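Long-range contacts in pilin (Streptococcus pyogenes serotype M1, PDB 3GLD), which forms the backbone of the pilus as stacked, covalently joined subunits, which the bacterium needs to adhere to host cells, aggregate and build biofilms: residues Asp178-Leu183 with Thr244-Lys249; Thr254-Val259 with Asn268-Ser273. The protein carries 2 engineered substitutions. All coordinates share one frame; numbering follows the deposited sequence.

Contact 1: Asp178-Leu183 with Thr244-Lys249; sequences DFNFGL and TEDDYK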
ATOM      1  N   ASP A 178     -16.448  32.329  11.059  1.00 28.06           N
ATOM      2  CA  ASP A 178     -16.072  30.922  11.142  1.00 29.02           C
ATOM      3  C   ASP A 178     -17.265  29.983  11.029  1.00 28.30           C
ATOM      4  O   ASP A 178     -18.199  30.054  11.820  1.00 27.86           O
ATOM      5  CB  ASP A 178     -15.229  30.644  12.380  1.00 29.78           C
ATOM      6  CG  ASP A 178     -13.751  30.766  12.084  1.00 33.22           C
ATOM      7  OD1 ASP A 178     -13.195  29.900  11.363  1.00 38.82           O
ATOM      8  OD2 ASP A 178     -13.144  31.751  12.520  1.00 38.97           O
ATOM      9  N   PHE A 179     -17.249  29.122  10.008  1.00 27.08           N
ATOM     10  CA  PHE A 179     -18.291  28.122   9.864  1.00 26.39           C
ATOM     11  C   PHE A 179     -17.766  26.826  10.469  1.00 27.35           C
ATOM     12  O   PHE A 179     -16.614  26.470  10.226  1.00 27.20           O
ATOM     13  CB  PHE A 179     -18.645  27.938   8.394  1.00 26.59           C
ATOM     14  CG  PHE A 179     -19.264  29.158   7.756  1.00 25.34           C
ATOM     15  CD1 PHE A 179     -20.628  29.201   7.526  1.00 22.85           C
ATOM     16  CD2 PHE A 179     -18.472  30.245   7.359  1.00 24.52           C
ATOM     17  CE1 PHE A 179     -21.222  30.313   6.939  1.00 25.19           C
ATOM     18  CE2 PHE A 179     -19.061  31.364   6.786  1.00 27.35           C
ATOM     19  CZ  PHE A 179     -20.436  31.403   6.576  1.00 23.94           C
ATOM     20  N   ASN A 180     -18.604  26.136  11.253  1.00 27.70           N
ATOM     21  CA  ASN A 180     -18.236  24.876  11.902  1.00 28.34           C
ATOM     22  C   ASN A 180     -18.399  23.660  10.985  1.00 28.01           C
ATOM     23  O   ASN A 180     -19.377  23.557  10.249  1.00 28.14           O
ATOM     24  CB  ASN A 180     -19.081  24.627  13.145  1.00 28.37           C
ATOM     25  CG  ASN A 180     -18.730  25.541  14.307  1.00 31.12           C
ATOM     26  OD1 ASN A 180     -17.608  26.040  14.429  1.00 34.00           O
ATOM     27  ND2 ASN A 180     -19.704  25.757  15.181  1.00 32.38           N
ATOM     28  N   PHE A 181     -17.469  22.716  11.086  1.00 27.54           N
ATOM     29  CA  PHE A 181     -17.528  21.510  10.258  1.00 26.80           C
ATOM     30  C   PHE A 181     -17.184  20.271  11.091  1.00 26.53           C
ATOM     31  O   PHE A 181     -16.471  20.367  12.099  1.00 26.02           O
ATOM     32  CB  PHE A 181     -16.510  21.600   9.120  1.00 26.29           C
ATOM     33  CG  PHE A 181     -16.811  22.650   8.063  1.00 25.87           C
ATOM     34  CD1 PHE A 181     -17.532  22.316   6.915  1.00 26.54           C
ATOM     35  CD2 PHE A 181     -16.283  23.940   8.166  1.00 24.09           C
ATOM     36  CE1 PHE A 181     -17.793  23.271   5.919  1.00 27.27           C
ATOM     37  CE2 PHE A 181     -16.536  24.913   7.179  1.00 23.90           C
ATOM     38  CZ  PHE A 181     -17.286  24.573   6.045  1.00 25.08           C
ATOM     39  N   GLY A 182     -17.683  19.114  10.649  1.00 26.17           N
ATOM     40  CA  GLY A 182     -17.256  17.813  11.167  1.00 25.63           C
ATOM     41  C   GLY A 182     -16.816  16.912  10.012  1.00 25.33           C
ATOM     42  O   GLY A 182     -17.419  16.944   8.935  1.00 24.30           O
ATOM     43  N   LEU A 183     -15.737  16.155  10.224  1.00 25.09           N
ATOM     44  CA  LEU A 183     -15.275  15.155   9.271  1.00 25.17           C
ATOM     45  C   LEU A 183     -15.187  13.834  10.024  1.00 25.58           C
ATOM     46  O   LEU A 183     -14.563  13.763  11.088  1.00 25.80           O
ATOM     47  CB  LEU A 183     -13.888  15.504   8.695  1.00 25.24           C
ATOM     48  CG  LEU A 183     -13.032  14.367   8.080  1.00 25.39           C
ATOM     49  CD1 LEU A 183     -13.537  14.023   6.673  1.00 24.06           C
ATOM     50  CD2 LEU A 183     -11.593  14.825   8.010  1.00 24.86           C
ATOM     51  N   THR A 244     -19.598  17.364   6.960  1.00 29.08           N
ATOM     52  CA  THR A 244     -20.792  18.170   7.165  1.00 30.07           C
ATOM     53  C   THR A 244     -20.440  19.512   7.804  1.00 29.93           C
ATOM     54  O   THR A 244     -19.611  19.586   8.715  1.00 30.53           O
ATOM     55  CB  THR A 244     -21.799  17.476   8.092  1.00 30.12           C
ATOM     56  OG1 THR A 244     -21.337  17.589   9.435  1.00 33.41           O
ATOM     57  CG2 THR A 244     -21.980  16.025   7.761  1.00 28.41           C
ATOM     58  N   GLU A 245     -21.090  20.564   7.334  1.00 30.49           N
ATOM     59  CA  GLU A 245     -21.048  21.870   7.990  1.00 30.18           C
ATOM     60  C   GLU A 245     -22.255  22.001   8.931  1.00 30.79           C
ATOM     61  O   GLU A 245     -23.311  21.453   8.637  1.00 30.81           O
ATOM     62  CB  GLU A 245     -21.120  22.932   6.904  1.00 30.02           C
ATOM     63  CG  GLU A 245     -21.074  24.379   7.373  1.00 28.86           C
ATOM     64  CD  GLU A 245     -21.216  25.361   6.216  1.00 28.60           C
ATOM     65  OE1 GLU A 245     -20.371  25.373   5.303  1.00 30.13           O
ATOM     66  OE2 GLU A 245     -22.176  26.143   6.224  1.00 31.66           O
ATOM     67  N   ASP A 246     -22.117  22.737  10.037  1.00 31.48           N
ATOM     68  CA  ASP A 246     -23.292  23.123  10.854  1.00 32.18           C
ATOM     69  C   ASP A 246     -24.364  23.818   9.999  1.00 32.42           C
ATOM     70  O   ASP A 246     -24.097  24.288   8.900  1.00 32.05           O
ATOM     71  CB  ASP A 246     -22.900  24.069  12.011  1.00 32.15           C
ATOM     72  CG  ASP A 246     -22.350  23.329  13.217  1.00 33.45           C
ATOM     73  OD1 ASP A 246     -22.137  22.103  13.112  1.00 32.44           O
ATOM     74  OD2 ASP A 246     -22.133  23.978  14.262  1.00 32.51           O
ATOM     75  N   ASP A 247     -25.576  23.883  10.530  1.00 32.83           N
ATOM     76  CA  ASP A 247     -26.697  24.504   9.849  1.00 32.74           C
ATOM     77  C   ASP A 247     -26.702  25.998  10.174  1.00 32.46           C
ATOM     78  O   ASP A 247     -26.699  26.401  11.349  1.00 32.09           O
ATOM     79  CB  ASP A 247     -27.994  23.829  10.300  1.00 33.45           C
ATOM     80  CG  ASP A 247     -29.205  24.255   9.488  1.00 35.05           C
ATOM     81  OD1 ASP A 247     -29.167  25.315   8.821  1.00 35.38           O
ATOM     82  OD2 ASP A 247     -30.218  23.519   9.542  1.00 38.09           O
ATOM     83  N   TYR A 248     -26.691  26.819   9.131  1.00 32.33           N
ATOM     84  CA  TYR A 248     -26.667  28.271   9.319  1.00 32.40           C
ATOM     85  C   TYR A 248     -27.869  29.005   8.743  1.00 32.89           C
ATOM     86  O   TYR A 248     -27.811  30.227   8.545  1.00 32.43           O
ATOM     87  CB  TYR A 248     -25.353  28.869   8.795  1.00 31.93           C
ATOM     88  CG  TYR A 248     -24.172  28.491   9.656  1.00 31.52           C
ATOM     89  CD1 TYR A 248     -23.918  29.167  10.845  1.00 30.06           C
ATOM     90  CD2 TYR A 248     -23.313  27.455   9.286  1.00 30.64           C
ATOM     91  CE1 TYR A 248     -22.840  28.822  11.663  1.00 29.91           C
ATOM     92  CE2 TYR A 248     -22.227  27.100  10.094  1.00 29.89           C
ATOM     93  CZ  TYR A 248     -21.994  27.790  11.275  1.00 29.90           C
ATOM     94  OH  TYR A 248     -20.931  27.476  12.090  1.00 28.34           O
ATOM     95  N   LYS A 249     -28.953  28.271   8.492  1.00 33.56           N
ATOM     96  CA  LYS A 249     -30.184  28.853   7.940  1.00 35.00           C
ATOM     97  C   LYS A 249     -30.830  29.940   8.832  1.00 35.24           C
ATOM     98  O   LYS A 249     -31.249  30.980   8.330  1.00 34.97           O
ATOM     99  CB  LYS A 249     -31.207  27.764   7.601  1.00 35.29           C
ATOM    100  CG  LYS A 249     -30.794  26.890   6.430  1.00 36.66           C
ATOM    101  CD  LYS A 249     -32.009  26.227   5.770  1.00 38.93           C
ATOM    102  CE  LYS A 249     -31.650  24.840   5.235  1.00 39.88           C
ATOM    103  NZ  LYS A 249     -32.483  24.448   4.064  1.00 40.13           N
TER

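Contact 2: Thr254-Val259 with Asn268-Ser273; sequences TTNVEV and NIAGNS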
ATOM      1  N   THR A 254     -27.671  30.366   2.944  1.00 32.39           N
ATOM      2  CA  THR A 254     -27.978  29.124   2.246  1.00 32.97           C
ATOM      3  C   THR A 254     -26.663  28.383   1.970  1.00 32.51           C
ATOM      4  O   THR A 254     -25.643  28.995   1.624  1.00 32.59           O
ATOM      5  CB  THR A 254     -28.658  29.396   0.917  1.00 33.07           C
ATOM      6  OG1 THR A 254     -27.791  30.215   0.138  1.00 35.33           O
ATOM      7  CG2 THR A 254     -29.998  30.127   1.120  1.00 34.27           C
ATOM      8  N   THR A 255     -26.686  27.070   2.124  1.00 32.33           N
ATOM      9  CA  THR A 255     -25.475  26.278   1.953  1.00 31.72           C
ATOM     10  C   THR A 255     -25.624  25.254   0.831  1.00 31.55           C
ATOM     11  O   THR A 255     -26.615  24.520   0.767  1.00 30.49           O
ATOM     12  CB  THR A 255     -25.065  25.607   3.264  1.00 32.12           C
ATOM     13  OG1 THR A 255     -24.865  26.617   4.253  1.00 32.56           O
ATOM     14  CG2 THR A 255     -23.749  24.809   3.092  1.00 31.80           C
ATOM     15  N   ASN A 256     -24.639  25.248  -0.063  1.00 31.61           N
ATOM     16  CA  ASN A 256     -24.563  24.271  -1.132  1.00 31.96           C
ATOM     17  C   ASN A 256     -23.178  23.624  -1.170  1.00 31.31           C
ATOM     18  O   ASN A 256     -22.164  24.279  -0.872  1.00 30.48           O
ATOM     19  CB  ASN A 256     -24.918  24.901  -2.479  1.00 32.76           C
ATOM     20  CG  ASN A 256     -26.408  25.287  -2.579  1.00 36.10           C
ATOM     21  OD1 ASN A 256     -26.829  26.356  -2.097  1.00 38.03           O
ATOM     22  ND2 ASN A 256     -27.201  24.431  -3.225  1.00 36.39           N
ATOM     23  N   VAL A 257     -23.151  22.341  -1.519  1.00 30.59           N
ATOM     24  CA  VAL A 257     -21.926  21.534  -1.478  1.00 30.54           C
ATOM     25  C   VAL A 257     -21.512  21.140  -2.882  1.00 30.46           C
ATOM     26  O   VAL A 257     -22.301  20.573  -3.622  1.00 31.40           O
ATOM     27  CB  VAL A 257     -22.123  20.222  -0.667  1.00 30.05           C
ATOM     28  CG1 VAL A 257     -20.787  19.516  -0.473  1.00 30.87           C
ATOM     29  CG2 VAL A 257     -22.726  20.506   0.687  1.00 29.76           C
ATOM     30  N   GLU A 258     -20.278  21.424  -3.255  1.00 30.46           N
ATOM     31  CA  GLU A 258     -19.763  20.882  -4.500  1.00 30.75           C
ATOM     32  C   GLU A 258     -18.775  19.746  -4.210  1.00 29.86           C
ATOM     33  O   GLU A 258     -17.825  19.932  -3.451  1.00 30.04           O
ATOM     34  CB  GLU A 258     -19.091  21.954  -5.345  1.00 30.29           C
ATOM     35  CG  GLU A 258     -18.651  21.418  -6.703  1.00 32.57           C
ATOM     36  CD  GLU A 258     -17.689  22.359  -7.390  1.00 34.88           C
ATOM     37  OE1 GLU A 258     -18.130  23.090  -8.296  1.00 37.15           O
ATOM     38  OE2 GLU A 258     -16.501  22.399  -7.001  1.00 35.60           O
ATOM     39  N   VAL A 259     -19.004  18.588  -4.828  1.00 29.10           N
ATOM     40  CA  VAL A 259     -18.163  17.405  -4.649  1.00 28.07           C
ATOM     41  C   VAL A 259     -17.436  17.106  -5.950  1.00 27.94           C
ATOM     42  O   VAL A 259     -18.036  16.647  -6.912  1.00 28.16           O
ATOM     43  CB  VAL A 259     -18.995  16.162  -4.217  1.00 28.70           C
ATOM     44  CG1 VAL A 259     -18.081  14.943  -4.003  1.00 27.42           C
ATOM     45  CG2 VAL A 259     -19.790  16.455  -2.939  1.00 27.53           C
ATOM     46  N   ASN A 268     -23.244  18.309  -7.374  1.00 43.12           N
ATOM     47  CA  ASN A 268     -23.768  19.452  -6.633  1.00 43.74           C
ATOM     48  C   ASN A 268     -24.878  19.045  -5.688  1.00 44.17           C
ATOM     49  O   ASN A 268     -25.768  18.279  -6.056  1.00 44.44           O
ATOM     50  CB  ASN A 268     -24.226  20.560  -7.577  1.00 43.63           C
ATOM     51  CG  ASN A 268     -23.092  21.483  -7.973  1.00 43.59           C
ATOM     52  OD1 ASN A 268     -22.576  22.245  -7.150  1.00 44.40           O
ATOM     53  ND2 ASN A 268     -22.700  21.426  -9.231  1.00 43.30           N
ATOM     54  N   ILE A 269     -24.813  19.550  -4.461  1.00 44.48           N
ATOM     55  CA  ILE A 269     -25.745  19.146  -3.416  1.00 44.86           C
ATOM     56  C   ILE A 269     -26.257  20.356  -2.650  1.00 44.87           C
ATOM     57  O   ILE A 269     -25.492  21.048  -1.961  1.00 44.85           O
ATOM     58  CB  ILE A 269     -25.098  18.119  -2.434  1.00 44.94           C
ATOM     59  CG1 ILE A 269     -24.892  16.767  -3.130  1.00 46.38           C
ATOM     60  CG2 ILE A 269     -25.945  17.949  -1.167  1.00 45.64           C
ATOM     61  CD1 ILE A 269     -24.191  15.713  -2.269  1.00 48.06           C
ATOM     62  N   ALA A 270     -27.554  20.612  -2.782  1.00 44.68           N
ATOM     63  CA  ALA A 270     -28.219  21.570  -1.935  1.00 44.30           C
ATOM     64  C   ALA A 270     -28.169  21.005  -0.511  1.00 44.12           C
ATOM     65  O   ALA A 270     -28.431  19.815  -0.300  1.00 44.86           O
ATOM     66  CB  ALA A 270     -29.656  21.775  -2.400  1.00 44.56           C
ATOM     67  N   GLY A 271     -27.781  21.829   0.457  1.00 43.13           N
ATOM     68  CA  GLY A 271     -27.750  21.379   1.851  1.00 41.82           C
ATOM     69  C   GLY A 271     -26.366  21.447   2.464  1.00 40.74           C
ATOM     70  O   GLY A 271     -25.438  22.016   1.873  1.00 40.70           O
ATOM     71  N   ASN A 272     -26.220  20.862   3.648  1.00 39.23           N
ATOM     72  CA  ASN A 272     -25.003  21.070   4.418  1.00 38.64           C
ATOM     73  C   ASN A 272     -24.118  19.841   4.628  1.00 37.24           C
ATOM     74  O   ASN A 272     -23.201  19.883   5.441  1.00 36.60           O
ATOM     75  CB  ASN A 272     -25.310  21.754   5.755  1.00 38.66           C
ATOM     76  CG  ASN A 272     -26.360  21.016   6.575  1.00 40.67           C
ATOM     77  OD1 ASN A 272     -27.174  21.649   7.260  1.00 43.70           O
ATOM     78  ND2 ASN A 272     -26.358  19.681   6.513  1.00 41.24           N
ATOM     79  N   SER A 273     -24.397  18.770   3.888  1.00 36.53           N
ATOM     80  CA  SER A 273     -23.662  17.512   4.029  1.00 35.73           C
ATOM     81  C   SER A 273     -23.323  16.829   2.707  1.00 34.87           C
ATOM     82  O   SER A 273     -24.101  16.846   1.759  1.00 33.44           O
ATOM     83  CB  SER A 273     -24.451  16.537   4.912  1.00 36.23           C
ATOM     84  OG  SER A 273     -23.726  15.334   5.106  1.00 36.99           O
TER

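Contact 1: Asp178-Leu183 with Thr244-Lys249
The ring of Tyr248 takes the CD1 edge of Phe179 on one face, an edge-to-face (T-shaped) aromatic pair with centroids 5.1 Å apart and planes at 75°. These rings gather where strands 179-185 and 240-245 of a four-stranded antiparallel sheet meet and part. At the rim of the same tyrosine stands the backbone N of Asn180, which donates a hydrogen bond to Tyr248 OH at 2.8 Å. A further ring, Phe181, carries Glu245 CG over one face, a CH-pi contact with CG 4.1 Å from the ring centroid.

Gly182 and Thr244 form the hydrogen-bonded pair, linked both ways between their backbones. Phe181 and Glu245 are the next, non-hydrogen-bonded pair, their side chains on one side of the sheet. Beyond Glu245 the second chain leaves the strand. Asp246 N still donates to Asn180 O, whereas the N-H of Asn180 goes to Tyr248 OH, a side chain in place of a backbone carbonyl.

Glu245, which autocatalyses formation of the Lys166-Asn290 isopeptide cross-link, holds CG anti to its N (chi1 -179°) and runs extended past Phe181. Its OE1 lies 3.3 Å from Phe181 CZ and accepts a hydrogen bond from Lys166 NZ. Aromatic neighbours suit this place: Phe179 and Phe181 wall the buried carboxylate with apolar surface, and the Lys166 side chain lies against the Phe179 ring. At the more exposed border, Asn180 ND2 gives a hydrogen bond to Asp246 OD2 at 3.1 Å, reaching that oxygen from above the carboxylate plane.

Contact 2: Thr254-Val259 with Asn268-Ser273
Val257 and Ile269 face each other across an antiparallel beta hairpin, strands 254-261 and 267-270, with their side chains on the same side of the sheet and their CB atoms 4.0 Å apart. They form a hydrogen-bonded pair: Val257 N reaches Ile269 O at 2.7 Å, and Ile269 N returns a bond to Val257 O. Branching at CB suits both residues to an extended strand, and Val257 is buried, packing also on Ile286 and Phe288 of the neighbouring strand 284-291.

On the other side of the hairpin the side chains are polar or small. Glu258 and Asn268 run side by side and point the same way, the carboxylate and amide planes turned 60° apart. Their contact is slight, with Asn268 OD1 3.9 Å from Glu258 CB. Asn256 lays its amide across the next partner, ND2 standing 3.3 Å from Ala270 CA, which the short alanine allows.

Gly271 ends the regular pairing. Its N still bonds to Thr255 O at 2.9 Å, but its phi of 119° belongs to a region where a side chain would press on the preceding carbonyl oxygen. From here Asn272 and Ser273 cross the face that carries Val257. Thr255 OG1 is hydrogen-bonded to Asn290, while its methyl CG2 lies 3.5 Å from Gly271 O. CG1 of Val257 is anti to the backbone N (chi1 -172°), which leaves CG2 beside that N and 3.3 Å from Gly271 O.

The two contacts follow one another along the chain, and strand 240-245 is followed directly by strand 254-261, with Thr244-Lys249 leading from one toward the other. The centres lie about 11 Å apart, in the same C-terminal domain, of the DUF7601 family. The contacts belong to different sheets: contact 1 to the four-stranded antiparallel one, contact 2 to the large mixed sheet. A probable hydrogen bond, Glu245 N to Asn272 O at 2.9 Å, ties them together, and Thr244 CG2 packs on Ser273 OG. Thr255 OG1 of contact 2 also makes a weak hydrogen bond to Glu245 OE2 of contact 1, beside the Lys166-Asn290 isopeptide, the internal cross-link that covalently joins strands of this pilin domain.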